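Local coordinates for protein ribonuclease H (Uncultured organism, PDB 4IBN) that probably cleaves the RNA strand of RNA-DNA hybrids endonucleolytically, with magnesium as cofactor, leaving 5'-phosphomonoester ends, at residues M104-R118 / S208-S220. Sequence-based numbering, arbitrary orientation.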
loop_
_atom_site.group_PDB
_atom_site.type_symbol
_atom_site.label_atom_id
_atom_site.label_comp_id
_atom_site.label_asym_id
_atom_site.label_seq_id
_atom_site.Cartn_x
_atom_site.Cartn_y
_atom_site.Cartn_z
ATOM N N MET A 104 -0.547 -11.190 -2.306
ATOM C CA MET A 104 0.474 -11.355 -1.291
ATOM C C MET A 104 0.300 -12.552 -0.387
ATOM O O MET A 104 1.224 -13.008 0.176
ATOM C CB MET A 104 0.654 -10.106 -0.464
ATOM C CG MET A 104 1.117 -8.981 -1.268
ATOM S SD MET A 104 2.853 -9.226 -1.735
ATOM C CE MET A 104 3.307 -7.627 -2.323
ATOM N N THR A 105 -0.927 -12.954 -0.175
ATOM C CA THR A 105 -1.170 -14.047 0.718
ATOM C C THR A 105 -1.270 -15.374 0.040
ATOM O O THR A 105 -1.123 -16.385 0.671
ATOM C CB THR A 105 -2.464 -13.876 1.535
ATOM O OG1 THR A 105 -3.582 -13.691 0.695
ATOM C CG2 THR A 105 -2.342 -12.721 2.488
ATOM N N ARG A 106 -1.618 -15.347 -1.233
ATOM C CA ARG A 106 -1.790 -16.551 -2.018
ATOM C C ARG A 106 -1.070 -16.596 -3.340
ATOM O O ARG A 106 -0.284 -17.419 -3.562
ATOM C CB ARG A 106 -3.259 -16.809 -2.285
ATOM C CG ARG A 106 -4.058 -17.082 -1.116
ATOM C CD ARG A 106 -5.523 -17.288 -1.458
ATOM N NE ARG A 106 -6.288 -17.510 -0.262
ATOM C CZ ARG A 106 -6.722 -18.694 0.114
ATOM N NH1 ARG A 106 -6.509 -19.752 -0.639
ATOM N NH2 ARG A 106 -7.398 -18.806 1.236
ATOM N N TRP A 107 -1.395 -15.698 -4.237
ATOM C CA TRP A 107 -0.956 -15.853 -5.602
ATOM C C TRP A 107 0.564 -15.847 -5.819
ATOM O O TRP A 107 1.019 -16.546 -6.637
ATOM C CB TRP A 107 -1.628 -14.835 -6.507
ATOM C CG TRP A 107 -3.084 -14.690 -6.389
ATOM C CD1 TRP A 107 -3.968 -15.578 -5.945
ATOM C CD2 TRP A 107 -3.822 -13.552 -6.761
ATOM N NE1 TRP A 107 -5.225 -15.062 -5.992
ATOM C CE2 TRP A 107 -5.149 -13.803 -6.500
ATOM C CE3 TRP A 107 -3.479 -12.340 -7.296
ATOM C CZ2 TRP A 107 -6.141 -12.898 -6.785
ATOM C CZ3 TRP A 107 -4.487 -11.408 -7.542
ATOM C CH2 TRP A 107 -5.783 -11.708 -7.292
ATOM N N VAL A 108 1.316 -15.052 -5.065
ATOM C CA VAL A 108 2.738 -14.950 -5.280
ATOM C C VAL A 108 3.352 -16.303 -5.044
ATOM O O VAL A 108 4.294 -16.665 -5.627
ATOM C CB VAL A 108 3.441 -13.931 -4.392
ATOM C CG1 VAL A 108 3.179 -12.575 -4.871
ATOM C CG2 VAL A 108 3.037 -14.088 -3.014
ATOM N N HIS A 109 2.784 -17.011 -4.106
ATOM C CA HIS A 109 3.242 -18.338 -3.833
ATOM C C HIS A 109 2.984 -19.238 -5.034
ATOM O O HIS A 109 3.779 -20.034 -5.344
ATOM C CB HIS A 109 2.599 -18.890 -2.554
ATOM C CG HIS A 109 2.905 -18.097 -1.324
ATOM N ND1 HIS A 109 4.159 -18.008 -0.786
ATOM C CD2 HIS A 109 2.109 -17.366 -0.522
ATOM C CE1 HIS A 109 4.127 -17.251 0.283
ATOM N NE2 HIS A 109 2.895 -16.836 0.459
ATOM N N ASP A 110 1.840 -19.121 -5.662
ATOM C CA ASP A 110 1.566 -19.893 -6.856
ATOM C C ASP A 110 2.502 -19.519 -7.983
ATOM O O ASP A 110 2.986 -20.356 -8.670
ATOM C CB ASP A 110 0.143 -19.670 -7.346
ATOM C CG ASP A 110 -0.907 -20.207 -6.399
ATOM O OD1 ASP A 110 -0.619 -21.143 -5.665
ATOM O OD2 ASP A 110 -2.024 -19.675 -6.390
ATOM N N TRP A 111 2.729 -18.239 -8.181
ATOM C CA TRP A 111 3.589 -17.802 -9.238
ATOM C C TRP A 111 5.023 -18.291 -9.044
ATOM O O TRP A 111 5.650 -18.705 -9.958
ATOM C CB TRP A 111 3.552 -16.272 -9.362
ATOM C CG TRP A 111 2.265 -15.788 -9.844
ATOM C CD1 TRP A 111 1.490 -16.390 -10.713
ATOM C CD2 TRP A 111 1.602 -14.560 -9.501
ATOM N NE1 TRP A 111 0.357 -15.655 -10.941
ATOM C CE2 TRP A 111 0.413 -14.521 -10.192
ATOM C CE3 TRP A 111 1.899 -13.509 -8.667
ATOM C CZ2 TRP A 111 -0.470 -13.442 -10.089
ATOM C CZ3 TRP A 111 1.020 -12.502 -8.540
ATOM C CH2 TRP A 111 -0.129 -12.452 -9.251
ATOM N N ALA A 112 5.522 -18.210 -7.836
ATOM C CA ALA A 112 6.853 -18.674 -7.540
ATOM C C ALA A 112 6.970 -20.162 -7.788
ATOM O O ALA A 112 7.938 -20.647 -8.263
ATOM C CB ALA A 112 7.233 -18.358 -6.143
ATOM N N GLN A 113 5.925 -20.859 -7.454
ATOM C CA GLN A 113 5.898 -22.281 -7.603
ATOM C C GLN A 113 6.075 -22.625 -9.077
ATOM O O GLN A 113 6.703 -23.574 -9.418
ATOM C CB GLN A 113 4.602 -22.833 -7.061
ATOM C CG GLN A 113 4.600 -24.274 -6.868
ATOM C CD GLN A 113 3.315 -24.731 -6.257
ATOM O OE1 GLN A 113 2.273 -24.329 -6.669
ATOM N NE2 GLN A 113 3.401 -25.577 -5.262
ATOM N N ARG A 114 5.541 -21.805 -9.951
ATOM C CA ARG A 114 5.573 -22.067 -11.359
ATOM C C ARG A 114 6.745 -21.394 -12.045
ATOM O O ARG A 114 6.744 -21.232 -13.220
ATOM C CB ARG A 114 4.237 -21.750 -12.015
ATOM C CG ARG A 114 4.150 -20.414 -12.676
ATOM C CD ARG A 114 3.112 -20.305 -13.796
ATOM N NE ARG A 114 2.468 -19.029 -13.738
ATOM C CZ ARG A 114 2.078 -18.313 -14.772
ATOM N NH1 ARG A 114 2.287 -18.740 -16.024
ATOM N NH2 ARG A 114 1.517 -17.147 -14.559
ATOM N N GLY A 115 7.710 -20.959 -11.267
ATOM C CA GLY A 115 8.882 -20.356 -11.797
ATOM C C GLY A 115 8.702 -18.948 -12.329
ATOM O O GLY A 115 9.522 -18.481 -13.065
ATOM N N TRP A 116 7.632 -18.305 -11.929
ATOM C CA TRP A 116 7.382 -16.918 -12.310
ATOM C C TRP A 116 7.212 -16.815 -13.792
ATOM O O TRP A 116 7.378 -15.791 -14.359
ATOM C CB TRP A 116 8.440 -15.921 -11.818
ATOM C CG TRP A 116 8.375 -15.626 -10.351
ATOM C CD1 TRP A 116 9.103 -16.206 -9.407
ATOM C CD2 TRP A 116 7.484 -14.725 -9.667
ATOM N NE1 TRP A 116 8.762 -15.733 -8.192
ATOM C CE2 TRP A 116 7.768 -14.811 -8.332
ATOM C CE3 TRP A 116 6.502 -13.837 -10.075
ATOM C CZ2 TRP A 116 7.112 -14.062 -7.404
ATOM C CZ3 TRP A 116 5.872 -13.111 -9.162
ATOM C CH2 TRP A 116 6.154 -13.221 -7.853
ATOM N N LYS A 117 6.866 -17.920 -14.413
ATOM C CA LYS A 117 6.646 -17.957 -15.851
ATOM C C LYS A 117 5.337 -17.295 -16.198
ATOM O O LYS A 117 4.397 -17.489 -15.531
ATOM C CB LYS A 117 6.694 -19.396 -16.342
ATOM C CG LYS A 117 8.123 -19.962 -16.413
ATOM C CD LYS A 117 8.203 -21.439 -16.807
ATOM C CE LYS A 117 6.879 -22.150 -16.724
ATOM N NZ LYS A 117 6.921 -23.646 -16.949
ATOM N N ARG A 118 5.309 -16.480 -17.234
ATOM C CA ARG A 118 4.081 -15.879 -17.686
ATOM C C ARG A 118 3.215 -16.898 -18.395
ATOM O O ARG A 118 3.703 -17.831 -18.921
ATOM C CB ARG A 118 4.345 -14.690 -18.622
ATOM C CG ARG A 118 4.635 -15.046 -20.088
ATOM C CD ARG A 118 5.176 -13.894 -20.938
ATOM N NE ARG A 118 5.186 -14.255 -22.342
ATOM C CZ ARG A 118 6.206 -14.826 -22.968
ATOM N NH1 ARG A 118 7.332 -15.071 -22.338
ATOM N NH2 ARG A 118 6.107 -15.170 -24.224
ATOM N N SER A 208 1.480 -12.442 7.942
ATOM C CA SER A 208 1.494 -13.502 6.960
ATOM C C SER A 208 2.843 -14.107 6.897
ATOM O O SER A 208 3.771 -13.555 7.339
ATOM C CB SER A 208 1.191 -12.956 5.591
ATOM O OG SER A 208 -0.154 -12.780 5.423
ATOM N N PRO A 209 2.940 -15.259 6.274
ATOM C CA PRO A 209 4.233 -15.857 6.087
ATOM C C PRO A 209 5.063 -15.067 5.128
ATOM O O PRO A 209 4.582 -14.370 4.332
ATOM C CB PRO A 209 3.909 -17.215 5.461
ATOM C CG PRO A 209 2.577 -17.152 5.064
ATOM C CD PRO A 209 1.883 -16.193 5.908
ATOM N N ALA A 210 6.328 -15.267 5.262
ATOM C CA ALA A 210 7.311 -14.644 4.445
ATOM C C ALA A 210 7.132 -15.015 2.966
ATOM O O ALA A 210 6.592 -16.031 2.642
ATOM C CB ALA A 210 8.600 -15.059 4.898
ATOM N N LEU A 211 7.451 -14.083 2.105
ATOM C CA LEU A 211 7.249 -14.253 0.701
ATOM C C LEU A 211 8.391 -15.044 0.103
ATOM O O LEU A 211 9.474 -15.048 0.627
ATOM C CB LEU A 211 7.088 -12.909 0.010
ATOM C CG LEU A 211 5.999 -11.999 0.542
ATOM C CD1 LEU A 211 6.046 -10.646 -0.001
ATOM C CD2 LEU A 211 4.674 -12.578 0.347
ATOM N N PRO A 212 8.125 -15.692 -1.013
ATOM C CA PRO A 212 9.166 -16.388 -1.751
ATOM C C PRO A 212 10.267 -15.410 -2.190
ATOM O O PRO A 212 9.956 -14.353 -2.610
ATOM C CB PRO A 212 8.405 -16.912 -2.956
ATOM C CG PRO A 212 7.327 -15.923 -3.192
ATOM C CD PRO A 212 6.932 -15.453 -1.829
ATOM N N VAL A 213 11.543 -15.768 -2.055
ATOM C CA VAL A 213 12.637 -14.881 -2.477
ATOM C C VAL A 213 12.701 -15.129 -3.949
ATOM O O VAL A 213 12.915 -16.218 -4.349
ATOM C CB VAL A 213 13.991 -15.264 -1.840
ATOM C CG1 VAL A 213 15.135 -14.431 -2.409
ATOM C CG2 VAL A 213 13.915 -15.161 -0.372
ATOM N N VAL A 214 12.494 -14.098 -4.740
ATOM C CA VAL A 214 12.317 -14.217 -6.160
ATOM C C VAL A 214 13.554 -14.778 -6.864
ATOM O O VAL A 214 14.683 -14.458 -6.525
ATOM C CB VAL A 214 12.025 -12.843 -6.793
ATOM C CG1 VAL A 214 10.956 -12.093 -6.021
ATOM C CG2 VAL A 214 13.270 -12.036 -6.747
ATOM N N ALA A 215 13.301 -15.588 -7.870
ATOM C CA ALA A 215 14.330 -16.108 -8.742
ATOM C C ALA A 215 14.688 -15.125 -9.897
ATOM O O ALA A 215 14.290 -15.265 -11.037
ATOM C CB ALA A 215 13.877 -17.392 -9.270
ATOM N N ALA A 216 15.474 -14.131 -9.571
ATOM C CA ALA A 216 15.795 -13.099 -10.507
ATOM C C ALA A 216 16.557 -13.612 -11.711
ATOM O O ALA A 216 17.373 -14.468 -11.622
ATOM C CB ALA A 216 16.571 -12.043 -9.831
ATOM N N GLY A 217 16.233 -13.054 -12.856
ATOM C CA GLY A 217 16.985 -13.281 -14.073
ATOM C C GLY A 217 16.606 -14.396 -15.014
ATOM O O GLY A 217 17.145 -14.482 -16.072
ATOM N N ARG A 218 15.656 -15.215 -14.623
ATOM C CA ARG A 218 15.104 -16.213 -15.505
ATOM C C ARG A 218 14.049 -15.670 -16.448
ATOM O O ARG A 218 13.354 -14.743 -16.126
ATOM C CB ARG A 218 14.490 -17.323 -14.692
ATOM C CG ARG A 218 15.376 -17.748 -13.576
ATOM C CD ARG A 218 16.314 -18.746 -14.064
ATOM N NE ARG A 218 16.852 -19.677 -13.096
ATOM C CZ ARG A 218 16.687 -20.987 -13.151
ATOM N NH1 ARG A 218 15.973 -21.539 -14.078
ATOM N NH2 ARG A 218 17.278 -21.739 -12.263
ATOM N N PRO A 219 13.933 -16.281 -17.610
ATOM C CA PRO A 219 13.023 -15.783 -18.619
ATOM C C PRO A 219 11.611 -16.044 -18.206
ATOM O O PRO A 219 11.384 -16.968 -17.488
ATOM C CB PRO A 219 13.367 -16.633 -19.819
ATOM C CG PRO A 219 14.004 -17.801 -19.265
ATOM C CD PRO A 219 14.743 -17.380 -18.130
ATOM N N SER A 220 10.687 -15.231 -18.681
ATOM C CA SER A 220 9.285 -15.437 -18.407
ATOM C C SER A 220 8.748 -16.663 -19.166
ATOM O O SER A 220 9.462 -17.251 -19.944
ATOM C CB SER A 220 8.510 -14.203 -18.803
ATOM O OG SER A 220 8.637 -13.947 -20.182
ATOM O OXT SER A 220 7.597 -17.056 -18.989
HETATM O O HOH W 1 2.262 -14.617 2.394
HETATM O O HOH W 2 10.574 -16.441 -14.688
HETATM O O HOH W 3 6.103 -18.831 -20.139
#
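Pro212 sets its ring against helix 98-113, with CB 3.7 Å from Ala112 CB, while its CD lies next to the imidazole of His109, 3.9 Å from ND1. The His109 and Pro212 side chains cross at about a right angle, and Val108 CG2 sits over one face of the imidazole, offset toward the rim. With its CG anti to the carbonyl carbon (chi1 -61°), His109 brings CE1 to Ala210 O at the ring edge, near the plane. Likewise in the ring plane, water 1 hydrogen-bonds to His109 NE2 and donates to Met104 O and Pro209 O, tying the helix to the tail. A glycine in place of Pro212 would probably leave the Ala112 methyl and the imidazole of His109 without their apolar neighbour and let the tail flex here. Leu211 splays its two methyls: CD1 meets Met104 SD at 3.9 Å, and CD2 reaches Val108 CG2 at 4.0 Å. Val136 of helix 126-136 also touches this leucine.

A Schellman motif with Gly115 at C-prime ends the helix, and beyond it the indole of Trp116 comes near Val214, NE1 lying 4.4 Å from its CA. Farther on, the C-terminal Ser220 is gripped by Arg118: the backbone N donates to OXT at 2.9 Å, and NH1 donates to OG at 2.8 Å, the hydroxyl tilted 19° from the guanidinium plane. The charge pairing of NH1 with OXT is long, and water 3 links OXT to Arg118 O. An irregular C-terminal tail thus follows helix 98-113 and its exit loop, packing as an extension onto the α/β RNase H fold.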